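Local coordinates for hypothetical protein PA3352 (Pseudomonas aeruginosa, PDB 2FUP), which is of uncharacterised function but, as a putative FlgN family member, probably acts as an export chaperone during flagellum assembly, at residues Q21-V26 against G99-R104; F30-R35 against P39-L44; Q53-N58 against G124-I129; A79-E84 against A89-R94. One frame throughout, in Å; residues are numbered along the deposited sequence.

How the interactions relate
All four contacts hold helix against helix in one elongated bundle, and none has a hydrogen bond across it. Interactions 1 and 3 lie near the middle, their centres about 12 Å apart, and they touch through Leu22 and Leu55. Interaction 3 is the more buried, whereas interaction 1 pairs a leucine methyl with the face of an exposed arginine's guanidinium. Interactions 2 and 4 sit at opposite ends, their centres about 39 Å apart, where consecutive helices turn back or across and small alanines meet leucines. Helix 7-34 serves interactions 1 and 2, helix 39-68 serves 2 and 3, and helix 88-114 serves 1 and 4.

Interaction 1 of 4, residues Q21-V26 against G99-R104; sequences QLLQLV and GELLER
The side chains of Leu23 and Arg104 cross at about a right angle, set by the first torsion of Leu23 and a bend in Arg104. In Leu23, CG stands opposite the backbone N (chi1 -175°) and the branch points at segment 99-104, toward Arg104. Arg104 has CG opposite the carbonyl carbon, and a bend at chi3 (76°) turns the guanidinium back toward the leucine. The methyl Leu23 CD2 then sits over the centre of one guanidinium face, 3.5 Å from Arg104 CZ. Its distances to Arg104 NE, NH1 and NH2 are similar to one another, so the methyl rides over the middle of the flat group and not at its rim. This is van der Waals packing of an aliphatic carbon on a delocalised cation, without a hydrogen bond. The second methyl is used differently: Leu23 CD1 rests against the backbone, 3.8 Å from Arg104 O. Segments 21-26 and 99-104 belong to helices 7-34 and 88-114, which run in the same sense here, as the first and third long helices of an up-and-down bundle do. Deeper in, Leu23 CD2 also faces Leu101 CD2 at 4.3 Å, a looser methyl contact. Leu101 is buried and continues onto Ile16, Ala19 and Asn20 of helix 7-34, while Cys105, one residue beyond Arg104, packs on both Leu22 and Leu23. Further along, the carbonyl oxygen of Val26 accepts a hydrogen bond from Asn112 ND2, a polar link between the same two helices.

Interaction 2 of 4, residues F30-R35 against P39-L44; sequences FQALER and PVLQQL
Ala32 and Leu33 meet Val40 and Leu41 through aliphatic carbon alone; the Phe30 ring takes no part across the contact, and Glu34 CG lies over one of its faces, 4.0 Å above the plane and offset toward the rim. Phe30 also makes a cation-pi interaction with Arg111 of helix 88-114. The contact is the closed end of an antiparallel helical hairpin: a short connection joins helix 7-34 to helix 39-68, and the short segments 30-34 and 39-44 run at 163° to each other, their axes 9.7 Å apart. Ala32 sits at the closest point, where its small CB allows the backbones to approach, the CA atoms of Ala32 and Leu41 being 7.1 Å apart. Two branches converge on that CB, Val40 CG1 at 3.5 Å and Leu41 CD2 at 3.7 Å. Val40 has CG1 between its backbone N and carbonyl carbon (chi1 72°), which directs this methyl at the alanine. Leu44, one turn on, packs on Leu25, Glu28 and Glu29 and so carries the seam down the hairpin. On the other flank of Ala32, the side chains of Leu33 and Leu41 cross at about a right angle, with Leu33 CD2 lying 4.0 Å from Leu41 CD1.

Interaction 3 of 4, residues Q53-N58 against G124-I129; sequences QQLERN and GSLLNI
Glu56 and Leu126 mark the point where the two segments come nearest, CA to CA, at 6.8 Å. Segments 53-58 and 124-129 are regular helix throughout and run in broadly the same sense, each continuous with its helix at both ends. They belong to helix 39-68 and to the short helix 121-130, the last one modelled, and so to the second and last modelled members of an up-and-down helical bundle. Each keeps its own i to i+4 backbone bonds, such as Asn58 N to Gln54 O and Ile129 N to Ser125 O, so the helices are joined here by side-chain packing and by no hydrogen bond. Leu126 carries most of the contact. Its CG lies opposite the backbone N (chi1 157°), and chi2 of 86° brings the CD1 methyl to the start of the Glu56 residue, 3.7 Å from Glu56 N. The methyl therefore reaches in against the helix backbone instead of meeting another side-chain end. Glu56 contributes the root of its side chain, while its chain extends beyond CG and takes the carboxylate onward from the leucine. The buried Leu55 touches the same methyl more loosely through CB, 4.3 Å from Leu126 CD1, and meets Leu22 and Asp15 of helix 7-34. Leu127 packs on Leu102 and Cys105 of helix 88-114. Asn58 adds a polar link from helix 39-68 to helix 7-34, with ND2 hydrogen-bonded to Asp15 OD2. The tightest contact between the two segments is that of Leu126 CD1 with Glu56 CB, at 3.6 Å.

Interaction 4 of 4, residues A79-E84 against A89-R94; sequences ARYARE and AELLAR
Apolar packing brings Leu91 and Leu92, adjacent on their helix, against Ala79, Tyr81 and Ala82. Ala82 CB points between the two leucines and is 4.4 Å from both Leu91 CD1 and Leu92 CG, a loose double contact. Leu92 reaches further along the facing helix: its CD2 lies against the start of Ala79, 3.9 Å from Ala79 N and 4.0 Å from Ala79 CB. Leu92 also touches Arg75 and Leu78, extending the contact along helix 75-82.

The aromatic contact is made at an edge. Tyr81 has CG opposite its backbone N (chi1 -176°), which places the ring beside Leu91. Leu91 CD1 then approaches the ring edge near its plane, 3.9 Å from Tyr81 CE2 and as close to CD2, so the methyl does not stack on a face. Leu8 of helix 7-34 touches both Tyr81 and Leu91, while Ile65 and Leu66 of helix 39-68 also meet the ring.

Charged groups pair within the second segment. Arg94 NH1 gives Glu90 OE1 a salt-bridging hydrogen bond of 3.1 Å with an N-H...O angle of 151°, on the syn side but 30° out of the carboxylate plane; Arg94 NH2 bridges Glu97 as well.

The apolar contacts join helix 75-82 to the start of helix 88-114 across a brief loop, a helix-loop-helix connection at one end of the bundle.

Interaction 1 of 4, residues Q21-V26 against G99-R104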
loop_
_atom_site.group_PDB
_atom_site.type_symbol
_atom_site.label_atom_id
_atom_site.label_comp_id
_atom_site.label_asym_id
_atom_site.label_seq_id
_atom_site.Cartn_x
_atom_site.Cartn_y
_atom_site.Cartn_z
ATOM N N GLN A 21 -5.325 6.623 2.435
ATOM C CA GLN A 21 -6.764 6.606 2.336
ATOM C C GLN A 21 -7.299 5.285 2.905
ATOM O O GLN A 21 -8.337 5.256 3.578
ATOM C CB GLN A 21 -7.242 6.925 0.935
ATOM C CG GLN A 21 -7.027 8.414 0.654
ATOM C CD GLN A 21 -7.882 8.913 -0.475
ATOM O OE1 GLN A 21 -8.101 8.197 -1.435
ATOM N NE2 GLN A 21 -8.398 10.145 -0.357
ATOM N N LEU A 22 -6.630 4.176 2.595
ATOM C CA LEU A 22 -7.062 2.858 3.114
ATOM C C LEU A 22 -7.053 2.844 4.651
ATOM O O LEU A 22 -8.004 2.442 5.295
ATOM C CB LEU A 22 -6.172 1.745 2.519
ATOM C CG LEU A 22 -6.581 0.341 2.907
ATOM C CD1 LEU A 22 -7.977 0.003 2.502
ATOM C CD2 LEU A 22 -5.597 -0.680 2.310
ATOM N N LEU A 23 -5.956 3.357 5.224
ATOM C CA LEU A 23 -5.840 3.376 6.681
ATOM C C LEU A 23 -7.006 4.175 7.283
ATOM O O LEU A 23 -7.568 3.800 8.305
ATOM C CB LEU A 23 -4.474 3.949 7.049
ATOM C CG LEU A 23 -4.124 3.948 8.503
ATOM C CD1 LEU A 23 -4.153 2.553 9.112
ATOM C CD2 LEU A 23 -2.754 4.661 8.708
ATOM N N GLN A 24 -7.307 5.334 6.696
ATOM C CA GLN A 24 -8.411 6.145 7.174
ATOM C C GLN A 24 -9.783 5.411 7.087
ATOM O O GLN A 24 -10.608 5.449 7.994
ATOM C CB GLN A 24 -8.462 7.421 6.382
ATOM C CG GLN A 24 -7.294 8.345 6.747
ATOM C CD GLN A 24 -7.051 9.485 5.795
ATOM O OE1 GLN A 24 -7.984 10.028 5.235
ATOM N NE2 GLN A 24 -5.776 9.908 5.667
ATOM N N LEU A 25 -9.996 4.713 5.951
ATOM C CA LEU A 25 -11.215 3.916 5.832
ATOM C C LEU A 25 -11.287 2.766 6.842
ATOM O O LEU A 25 -12.360 2.423 7.341
ATOM C CB LEU A 25 -11.407 3.389 4.405
ATOM C CG LEU A 25 -11.657 4.398 3.287
ATOM C CD1 LEU A 25 -11.606 3.719 1.938
ATOM C CD2 LEU A 25 -12.971 5.126 3.529
ATOM N N VAL A 26 -10.137 2.139 7.104
ATOM C CA VAL A 26 -10.127 1.098 8.145
ATOM C C VAL A 26 -10.419 1.654 9.555
ATOM O O VAL A 26 -11.146 1.058 10.374
ATOM C CB VAL A 26 -8.786 0.313 8.147
ATOM C CG1 VAL A 26 -8.762 -0.700 9.305
ATOM C CG2 VAL A 26 -8.641 -0.387 6.870
ATOM N N GLY A 99 6.131 1.088 3.257
ATOM C CA GLY A 99 6.172 -0.122 4.047
ATOM C C GLY A 99 5.555 0.072 5.416
ATOM O O GLY A 99 4.797 -0.777 5.909
ATOM N N GLU A 100 5.786 1.235 6.071
ATOM C CA GLU A 100 5.180 1.478 7.363
ATOM C C GLU A 100 3.653 1.567 7.224
ATOM O O GLU A 100 2.942 0.981 8.029
ATOM C CB GLU A 100 5.681 2.809 7.894
ATOM C CG GLU A 100 5.150 3.179 9.228
ATOM C CD GLU A 100 5.652 4.544 9.653
ATOM O OE1 GLU A 100 6.826 4.700 9.957
ATOM O OE2 GLU A 100 4.832 5.477 9.731
ATOM N N LEU A 101 3.193 2.285 6.207
ATOM C CA LEU A 101 1.733 2.466 6.054
ATOM C C LEU A 101 1.051 1.144 5.768
ATOM O O LEU A 101 -0.039 0.908 6.275
ATOM C CB LEU A 101 1.447 3.438 4.926
ATOM C CG LEU A 101 1.689 4.928 5.202
ATOM C CD1 LEU A 101 1.657 5.779 3.956
ATOM C CD2 LEU A 101 0.606 5.469 6.193
ATOM N N LEU A 102 1.654 0.295 4.949
ATOM C CA LEU A 102 1.016 -1.007 4.647
ATOM C C LEU A 102 0.935 -1.859 5.896
ATOM O O LEU A 102 -0.050 -2.579 6.160
ATOM C CB LEU A 102 1.717 -1.735 3.511
ATOM C CG LEU A 102 1.655 -1.073 2.162
ATOM C CD1 LEU A 102 2.513 -1.808 1.087
ATOM C CD2 LEU A 102 0.192 -0.914 1.697
ATOM N N GLU A 103 1.965 -1.791 6.741
ATOM C CA GLU A 103 1.943 -2.548 7.953
ATOM C C GLU A 103 0.850 -1.983 8.897
ATOM O O GLU A 103 0.105 -2.748 9.567
ATOM C CB GLU A 103 3.349 -2.507 8.617
ATOM C CG GLU A 103 3.396 -3.077 10.043
ATOM C CD GLU A 103 4.844 -3.033 10.632
ATOM O OE1 GLU A 103 5.596 -3.976 10.357
ATOM O OE2 GLU A 103 5.184 -2.085 11.387
ATOM N N ARG A 104 0.733 -0.657 8.995
ATOM C CA ARG A 104 -0.310 -0.056 9.793
ATOM C C ARG A 104 -1.695 -0.494 9.301
ATOM O O ARG A 104 -2.576 -0.798 10.124
ATOM C CB ARG A 104 -0.193 1.471 9.726
ATOM C CG ARG A 104 0.994 2.030 10.491
ATOM C CD ARG A 104 1.192 3.521 10.256
ATOM N NE ARG A 104 0.218 4.327 10.998
ATOM C CZ ARG A 104 -0.043 5.628 10.777
ATOM N NH1 ARG A 104 0.567 6.300 9.795
ATOM N NH2 ARG A 104 -0.944 6.260 11.545
#

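Interaction 2 of 4, residues F30-R35 against P39-L44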
loop_
_atom_site.group_PDB
_atom_site.type_symbol
_atom_site.label_atom_id
_atom_site.label_comp_id
_atom_site.label_asym_id
_atom_site.label_seq_id
_atom_site.Cartn_x
_atom_site.Cartn_y
_atom_site.Cartn_z
ATOM N N PHE A 30 -13.592 0.825 11.996
ATOM C CA PHE A 30 -13.449 0.595 13.441
ATOM C C PHE A 30 -14.476 1.418 14.203
ATOM O O PHE A 30 -15.201 0.910 15.097
ATOM C CB PHE A 30 -12.018 0.937 13.869
ATOM C CG PHE A 30 -11.786 0.832 15.294
ATOM C CD1 PHE A 30 -11.900 -0.372 15.923
ATOM C CD2 PHE A 30 -11.403 1.962 16.002
ATOM C CE1 PHE A 30 -11.665 -0.470 17.304
ATOM C CE2 PHE A 30 -11.191 1.892 17.379
ATOM C CZ PHE A 30 -11.321 0.693 18.020
ATOM N N GLN A 31 -14.592 2.697 13.838
ATOM C CA GLN A 31 -15.567 3.548 14.538
ATOM C C GLN A 31 -16.997 3.059 14.351
ATOM O O GLN A 31 -17.850 3.037 15.239
ATOM C CB GLN A 31 -15.455 4.984 14.057
ATOM C CG GLN A 31 -14.138 5.597 14.441
ATOM C CD GLN A 31 -13.966 6.998 13.901
ATOM O OE1 GLN A 31 -14.871 7.855 13.979
ATOM N NE2 GLN A 31 -12.815 7.243 13.319
ATOM N N ALA A 32 -17.297 2.708 13.102
ATOM C CA ALA A 32 -18.598 2.153 12.809
ATOM C C ALA A 32 -18.885 0.898 13.603
ATOM O O ALA A 32 -20.003 0.723 14.069
ATOM C CB ALA A 32 -18.701 1.814 11.328
ATOM N N LEU A 33 -17.918 -0.017 13.656
ATOM C CA LEU A 33 -18.090 -1.245 14.449
ATOM C C LEU A 33 -18.346 -0.948 15.915
ATOM O O LEU A 33 -19.235 -1.564 16.542
ATOM C CB LEU A 33 -16.860 -2.107 14.353
ATOM C CG LEU A 33 -16.643 -2.786 13.033
ATOM C CD1 LEU A 33 -15.250 -3.369 12.975
ATOM C CD2 LEU A 33 -17.667 -3.810 12.646
ATOM N N GLU A 34 -17.546 -0.038 16.484
ATOM C CA GLU A 34 -17.734 0.364 17.906
ATOM C C GLU A 34 -19.116 0.912 18.134
ATOM O O GLU A 34 -19.736 0.710 19.202
ATOM C CB GLU A 34 -16.727 1.457 18.276
ATOM C CG GLU A 34 -15.292 0.941 18.385
ATOM C CD GLU A 34 -15.124 -0.129 19.453
ATOM O OE1 GLU A 34 -15.883 -0.112 20.456
ATOM O OE2 GLU A 34 -14.242 -0.992 19.288
ATOM N N ARG A 35 -19.632 1.630 17.147
ATOM C CA ARG A 35 -20.875 2.316 17.317
ATOM C C ARG A 35 -22.044 1.532 16.802
ATOM O O ARG A 35 -23.171 2.041 16.804
ATOM C CB ARG A 35 -20.869 3.671 16.638
ATOM C CG ARG A 35 -19.762 4.558 17.048
ATOM C CD ARG A 35 -19.822 5.792 16.176
ATOM N NE ARG A 35 -18.621 6.591 16.279
ATOM C CZ ARG A 35 -18.449 7.767 15.674
ATOM N NH1 ARG A 35 -19.403 8.256 14.948
ATOM N NH2 ARG A 35 -17.320 8.444 15.809
ATOM N N PRO A 39 -25.290 -0.248 8.446
ATOM C CA PRO A 39 -25.391 0.077 6.996
ATOM C C PRO A 39 -24.151 0.635 6.342
ATOM O O PRO A 39 -23.886 0.364 5.166
ATOM C CB PRO A 39 -26.531 1.090 6.932
ATOM C CG PRO A 39 -27.358 0.792 8.127
ATOM C CD PRO A 39 -26.357 0.426 9.217
ATOM N N VAL A 40 -23.328 1.358 7.106
ATOM C CA VAL A 40 -22.150 1.976 6.549
ATOM C C VAL A 40 -21.063 0.990 6.234
ATOM O O VAL A 40 -20.191 1.255 5.447
ATOM C CB VAL A 40 -21.617 3.092 7.480
ATOM C CG1 VAL A 40 -20.975 2.560 8.750
ATOM C CG2 VAL A 40 -20.755 4.034 6.729
ATOM N N LEU A 41 -21.133 -0.162 6.900
ATOM C CA LEU A 41 -20.029 -1.124 6.702
ATOM C C LEU A 41 -19.930 -1.580 5.248
ATOM O O LEU A 41 -18.804 -1.680 4.716
ATOM C CB LEU A 41 -20.187 -2.305 7.604
ATOM C CG LEU A 41 -20.112 -1.962 9.085
ATOM C CD1 LEU A 41 -20.490 -3.261 9.814
ATOM C CD2 LEU A 41 -18.827 -1.403 9.588
ATOM N N GLN A 42 -21.078 -1.829 4.604
ATOM C CA GLN A 42 -21.049 -2.181 3.175
ATOM C C GLN A 42 -20.454 -1.092 2.303
ATOM O O GLN A 42 -19.726 -1.358 1.343
ATOM C CB GLN A 42 -22.452 -2.525 2.663
ATOM C CG GLN A 42 -22.531 -2.850 1.159
ATOM C CD GLN A 42 -23.939 -3.274 0.761
ATOM O OE1 GLN A 42 -24.926 -2.984 1.458
ATOM N NE2 GLN A 42 -24.042 -3.965 -0.372
ATOM N N GLN A 43 -20.767 0.162 2.641
ATOM C CA GLN A 43 -20.286 1.294 1.861
ATOM C C GLN A 43 -18.784 1.502 2.010
ATOM O O GLN A 43 -18.071 1.867 1.080
ATOM C CB GLN A 43 -21.071 2.565 2.232
ATOM C CG GLN A 43 -22.534 2.488 1.953
ATOM C CD GLN A 43 -22.899 1.815 0.646
ATOM O OE1 GLN A 43 -22.357 2.148 -0.417
ATOM N NE2 GLN A 43 -23.794 0.840 0.713
ATOM N N LEU A 44 -18.284 1.267 3.226
ATOM C CA LEU A 44 -16.851 1.337 3.473
ATOM C C LEU A 44 -16.094 0.238 2.735
ATOM O O LEU A 44 -15.007 0.476 2.198
ATOM C CB LEU A 44 -16.549 1.276 4.984
ATOM C CG LEU A 44 -17.051 2.534 5.741
ATOM C CD1 LEU A 44 -16.911 2.333 7.198
ATOM C CD2 LEU A 44 -16.305 3.749 5.299
#

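Interaction 3 of 4, residues Q53-N58 against G124-I129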
loop_
_atom_site.group_PDB
_atom_site.type_symbol
_atom_site.label_atom_id
_atom_site.label_comp_id
_atom_site.label_asym_id
_atom_site.label_seq_id
_atom_site.Cartn_x
_atom_site.Cartn_y
_atom_site.Cartn_z
ATOM N N GLN A 53 -7.371 -2.574 -5.257
ATOM C CA GLN A 53 -7.041 -2.883 -6.671
ATOM C C GLN A 53 -5.851 -2.058 -7.139
ATOM O O GLN A 53 -4.900 -2.587 -7.801
ATOM C CB GLN A 53 -8.204 -2.536 -7.589
ATOM N N GLN A 54 -5.884 -0.764 -6.843
ATOM C CA GLN A 54 -4.812 0.115 -7.231
ATOM C C GLN A 54 -3.547 -0.288 -6.511
ATOM O O GLN A 54 -2.454 -0.306 -7.107
ATOM C CB GLN A 54 -5.100 1.623 -7.002
ATOM C CG GLN A 54 -6.208 2.178 -7.912
ATOM C CD GLN A 54 -6.835 3.453 -7.410
ATOM O OE1 GLN A 54 -7.344 3.511 -6.264
ATOM N NE2 GLN A 54 -6.730 4.507 -8.204
ATOM N N LEU A 55 -3.604 -0.568 -5.212
ATOM C CA LEU A 55 -2.386 -1.003 -4.508
ATOM C C LEU A 55 -1.762 -2.322 -5.081
ATOM O O LEU A 55 -0.541 -2.480 -5.176
ATOM C CB LEU A 55 -2.649 -1.134 -2.982
ATOM C CG LEU A 55 -2.787 0.226 -2.224
ATOM C CD1 LEU A 55 -3.526 0.069 -0.908
ATOM C CD2 LEU A 55 -1.477 0.965 -2.037
ATOM N N GLU A 56 -2.653 -3.252 -5.416
ATOM C CA GLU A 56 -2.233 -4.536 -6.008
ATOM C C GLU A 56 -1.524 -4.293 -7.363
ATOM O O GLU A 56 -0.424 -4.807 -7.602
ATOM C CB GLU A 56 -3.462 -5.437 -6.197
ATOM C CG GLU A 56 -3.318 -6.670 -7.097
ATOM C CD GLU A 56 -4.668 -7.107 -7.844
ATOM O OE1 GLU A 56 -5.444 -6.239 -8.363
ATOM O OE2 GLU A 56 -4.913 -8.339 -7.959
ATOM N N ARG A 57 -2.204 -3.553 -8.203
ATOM C CA ARG A 57 -1.652 -3.228 -9.546
ATOM C C ARG A 57 -0.347 -2.454 -9.409
ATOM O O ARG A 57 0.692 -2.744 -10.065
ATOM C CB ARG A 57 -2.662 -2.478 -10.412
ATOM C CG ARG A 57 -3.697 -3.373 -11.024
ATOM C CD ARG A 57 -4.540 -2.671 -12.078
ATOM N NE ARG A 57 -5.460 -3.649 -12.641
ATOM C CZ ARG A 57 -6.177 -3.470 -13.737
ATOM N NH1 ARG A 57 -6.133 -2.312 -14.393
ATOM N NH2 ARG A 57 -6.964 -4.454 -14.146
ATOM N N ASN A 58 -0.299 -1.482 -8.519
ATOM C CA ASN A 58 0.872 -0.671 -8.435
ATOM C C ASN A 58 2.004 -1.493 -7.804
ATOM O O ASN A 58 3.175 -1.299 -8.184
ATOM C CB ASN A 58 0.566 0.641 -7.703
ATOM C CG ASN A 58 -0.188 1.700 -8.603
ATOM O OD1 ASN A 58 -0.368 1.541 -9.804
ATOM N ND2 ASN A 58 -0.681 2.750 -7.974
ATOM N N GLY A 124 -7.295 -8.044 4.076
ATOM C CA GLY A 124 -6.286 -8.865 4.714
ATOM C C GLY A 124 -5.450 -9.552 3.664
ATOM O O GLY A 124 -4.214 -9.525 3.727
ATOM N N SER A 125 -6.132 -10.158 2.700
ATOM C CA SER A 125 -5.461 -10.793 1.561
ATOM C C SER A 125 -4.519 -9.876 0.787
ATOM O O SER A 125 -3.354 -10.235 0.546
ATOM C CB SER A 125 -6.493 -11.293 0.563
ATOM O OG SER A 125 -7.071 -12.460 1.049
ATOM N N LEU A 126 -5.040 -8.721 0.357
ATOM C CA LEU A 126 -4.258 -7.796 -0.448
ATOM C C LEU A 126 -3.007 -7.380 0.289
ATOM O O LEU A 126 -1.953 -7.247 -0.325
ATOM C CB LEU A 126 -5.070 -6.545 -0.763
ATOM C CG LEU A 126 -4.232 -5.297 -1.104
ATOM C CD1 LEU A 126 -3.877 -5.256 -2.587
ATOM C CD2 LEU A 126 -4.973 -4.050 -0.638
ATOM N N LEU A 127 -3.141 -7.125 1.592
ATOM C CA LEU A 127 -2.010 -6.675 2.414
ATOM C C LEU A 127 -1.004 -7.821 2.602
ATOM O O LEU A 127 0.225 -7.585 2.618
ATOM C CB LEU A 127 -2.507 -6.098 3.755
ATOM C CG LEU A 127 -3.262 -4.783 3.524
ATOM C CD1 LEU A 127 -4.088 -4.399 4.734
ATOM C CD2 LEU A 127 -2.284 -3.691 3.207
ATOM N N ASN A 128 -1.506 -9.055 2.706
ATOM C CA ASN A 128 -0.603 -10.231 2.742
ATOM C C ASN A 128 0.255 -10.223 1.497
ATOM O O ASN A 128 1.483 -10.252 1.575
ATOM C CB ASN A 128 -1.374 -11.558 2.811
ATOM C CG ASN A 128 -1.971 -11.817 4.173
ATOM O OD1 ASN A 128 -1.547 -11.236 5.173
ATOM N ND2 ASN A 128 -2.957 -12.698 4.225
ATOM N N ILE A 129 -0.418 -10.146 0.355
ATOM C CA ILE A 129 0.240 -10.136 -0.955
ATOM C C ILE A 129 1.273 -8.996 -1.072
ATOM O O ILE A 129 2.433 -9.244 -1.436
ATOM C CB ILE A 129 -0.816 -10.017 -2.076
ATOM C CG1 ILE A 129 -1.683 -11.274 -2.098
ATOM C CG2 ILE A 129 -0.165 -9.751 -3.450
ATOM C CD1 ILE A 129 -3.034 -11.035 -2.693
#

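Interaction 4 of 4, residues A79-E84 against A89-R94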
loop_
_atom_site.group_PDB
_atom_site.type_symbol
_atom_site.label_atom_id
_atom_site.label_comp_id
_atom_site.label_asym_id
_atom_site.label_seq_id
_atom_site.Cartn_x
_atom_site.Cartn_y
_atom_site.Cartn_z
ATOM N N ALA A 79 17.559 -0.039 -3.194
ATOM C CA ALA A 79 18.758 0.787 -2.982
ATOM C C ALA A 79 19.757 0.707 -4.091
ATOM O O ALA A 79 20.408 1.711 -4.488
ATOM C CB ALA A 79 19.393 0.435 -1.665
ATOM N N ARG A 80 19.920 -0.472 -4.667
ATOM C CA ARG A 80 20.776 -0.616 -5.842
ATOM C C ARG A 80 20.252 0.153 -7.055
ATOM O O ARG A 80 20.973 0.822 -7.767
ATOM C CB ARG A 80 20.964 -2.087 -6.205
ATOM C CG ARG A 80 21.817 -2.308 -7.469
ATOM C CD ARG A 80 23.256 -1.861 -7.272
ATOM N NE ARG A 80 23.902 -1.550 -8.547
ATOM C CZ ARG A 80 23.977 -0.335 -9.094
ATOM N NH1 ARG A 80 23.467 0.733 -8.492
ATOM N NH2 ARG A 80 24.591 -0.184 -10.261
ATOM N N TYR A 81 18.951 0.029 -7.266
ATOM C CA TYR A 81 18.308 0.799 -8.323
ATOM C C TYR A 81 18.525 2.306 -8.132
ATOM O O TYR A 81 18.746 3.032 -9.104
ATOM C CB TYR A 81 16.816 0.487 -8.310
ATOM C CG TYR A 81 15.998 1.126 -9.394
ATOM C CD1 TYR A 81 15.826 0.513 -10.596
ATOM C CD2 TYR A 81 15.370 2.339 -9.173
ATOM C CE1 TYR A 81 15.053 1.102 -11.584
ATOM C CE2 TYR A 81 14.611 2.952 -10.133
ATOM C CZ TYR A 81 14.443 2.324 -11.344
ATOM O OH TYR A 81 13.653 2.889 -12.347
ATOM N N ALA A 82 18.387 2.749 -6.904
ATOM C CA ALA A 82 18.434 4.154 -6.541
ATOM C C ALA A 82 19.827 4.787 -6.553
ATOM O O ALA A 82 19.948 6.026 -6.569
ATOM C CB ALA A 82 17.857 4.283 -5.148
ATOM N N ARG A 83 20.837 3.941 -6.431
ATOM C CA ARG A 83 22.179 4.382 -6.054
ATOM C C ARG A 83 22.682 5.560 -6.872
ATOM O O ARG A 83 23.238 6.499 -6.282
ATOM C CB ARG A 83 23.137 3.168 -6.149
ATOM C CG ARG A 83 24.619 3.420 -5.858
ATOM C CD ARG A 83 25.480 2.234 -6.397
ATOM N NE ARG A 83 25.103 0.961 -5.779
ATOM N N GLU A 84 22.569 5.485 -8.180
ATOM C CA GLU A 84 23.091 6.563 -9.039
ATOM C C GLU A 84 21.998 7.516 -9.554
ATOM O O GLU A 84 22.237 8.290 -10.510
ATOM C CB GLU A 84 23.844 5.958 -10.198
ATOM C CG GLU A 84 25.007 5.071 -9.763
ATOM C CD GLU A 84 26.180 5.874 -9.210
ATOM N N ALA A 89 17.262 9.127 -3.212
ATOM C CA ALA A 89 16.970 9.277 -1.777
ATOM C C ALA A 89 15.465 9.360 -1.557
ATOM O O ALA A 89 14.920 8.801 -0.586
ATOM C CB ALA A 89 17.656 10.499 -1.215
ATOM N N GLU A 90 14.754 10.031 -2.472
ATOM C CA GLU A 90 13.329 10.088 -2.376
ATOM C C GLU A 90 12.735 8.713 -2.600
ATOM O O GLU A 90 11.740 8.371 -1.928
ATOM C CB GLU A 90 12.736 11.034 -3.441
ATOM C CG GLU A 90 12.718 12.415 -3.026
ATOM C CD GLU A 90 11.709 12.619 -1.950
ATOM O OE1 GLU A 90 10.588 12.055 -1.982
ATOM O OE2 GLU A 90 12.057 13.315 -1.066
ATOM N N LEU A 91 13.206 7.922 -3.587
ATOM C CA LEU A 91 12.714 6.554 -3.743
ATOM C C LEU A 91 12.764 5.771 -2.430
ATOM O O LEU A 91 11.817 5.069 -2.062
ATOM C CB LEU A 91 13.458 5.784 -4.849
ATOM C CG LEU A 91 13.272 6.178 -6.309
ATOM C CD1 LEU A 91 14.214 5.514 -7.217
ATOM C CD2 LEU A 91 11.850 5.858 -6.714
ATOM N N LEU A 92 13.938 5.808 -1.823
ATOM C CA LEU A 92 14.146 5.038 -0.581
ATOM C C LEU A 92 13.213 5.552 0.541
ATOM O O LEU A 92 12.586 4.740 1.244
ATOM C CB LEU A 92 15.626 5.023 -0.163
ATOM C CG LEU A 92 16.449 4.070 -1.015
ATOM C CD1 LEU A 92 17.872 4.472 -0.670
ATOM C CD2 LEU A 92 16.182 2.632 -0.725
ATOM N N ALA A 93 13.113 6.860 0.738
ATOM C CA ALA A 93 12.295 7.438 1.766
ATOM C C ALA A 93 10.826 7.044 1.544
ATOM O O ALA A 93 10.073 6.695 2.474
ATOM C CB ALA A 93 12.424 8.922 1.754
ATOM N N ARG A 94 10.360 7.164 0.294
ATOM C CA ARG A 94 8.964 6.802 -0.007
ATOM C C ARG A 94 8.730 5.297 0.133
ATOM O O ARG A 94 7.688 4.888 0.613
ATOM C CB ARG A 94 8.567 7.328 -1.411
ATOM C CG ARG A 94 8.674 8.817 -1.559
ATOM C CD ARG A 94 7.668 9.655 -0.771
ATOM N NE ARG A 94 7.890 9.672 0.636
ATOM C CZ ARG A 94 8.717 10.451 1.343
ATOM N NH1 ARG A 94 9.564 11.289 0.797
ATOM N NH2 ARG A 94 8.724 10.312 2.650
#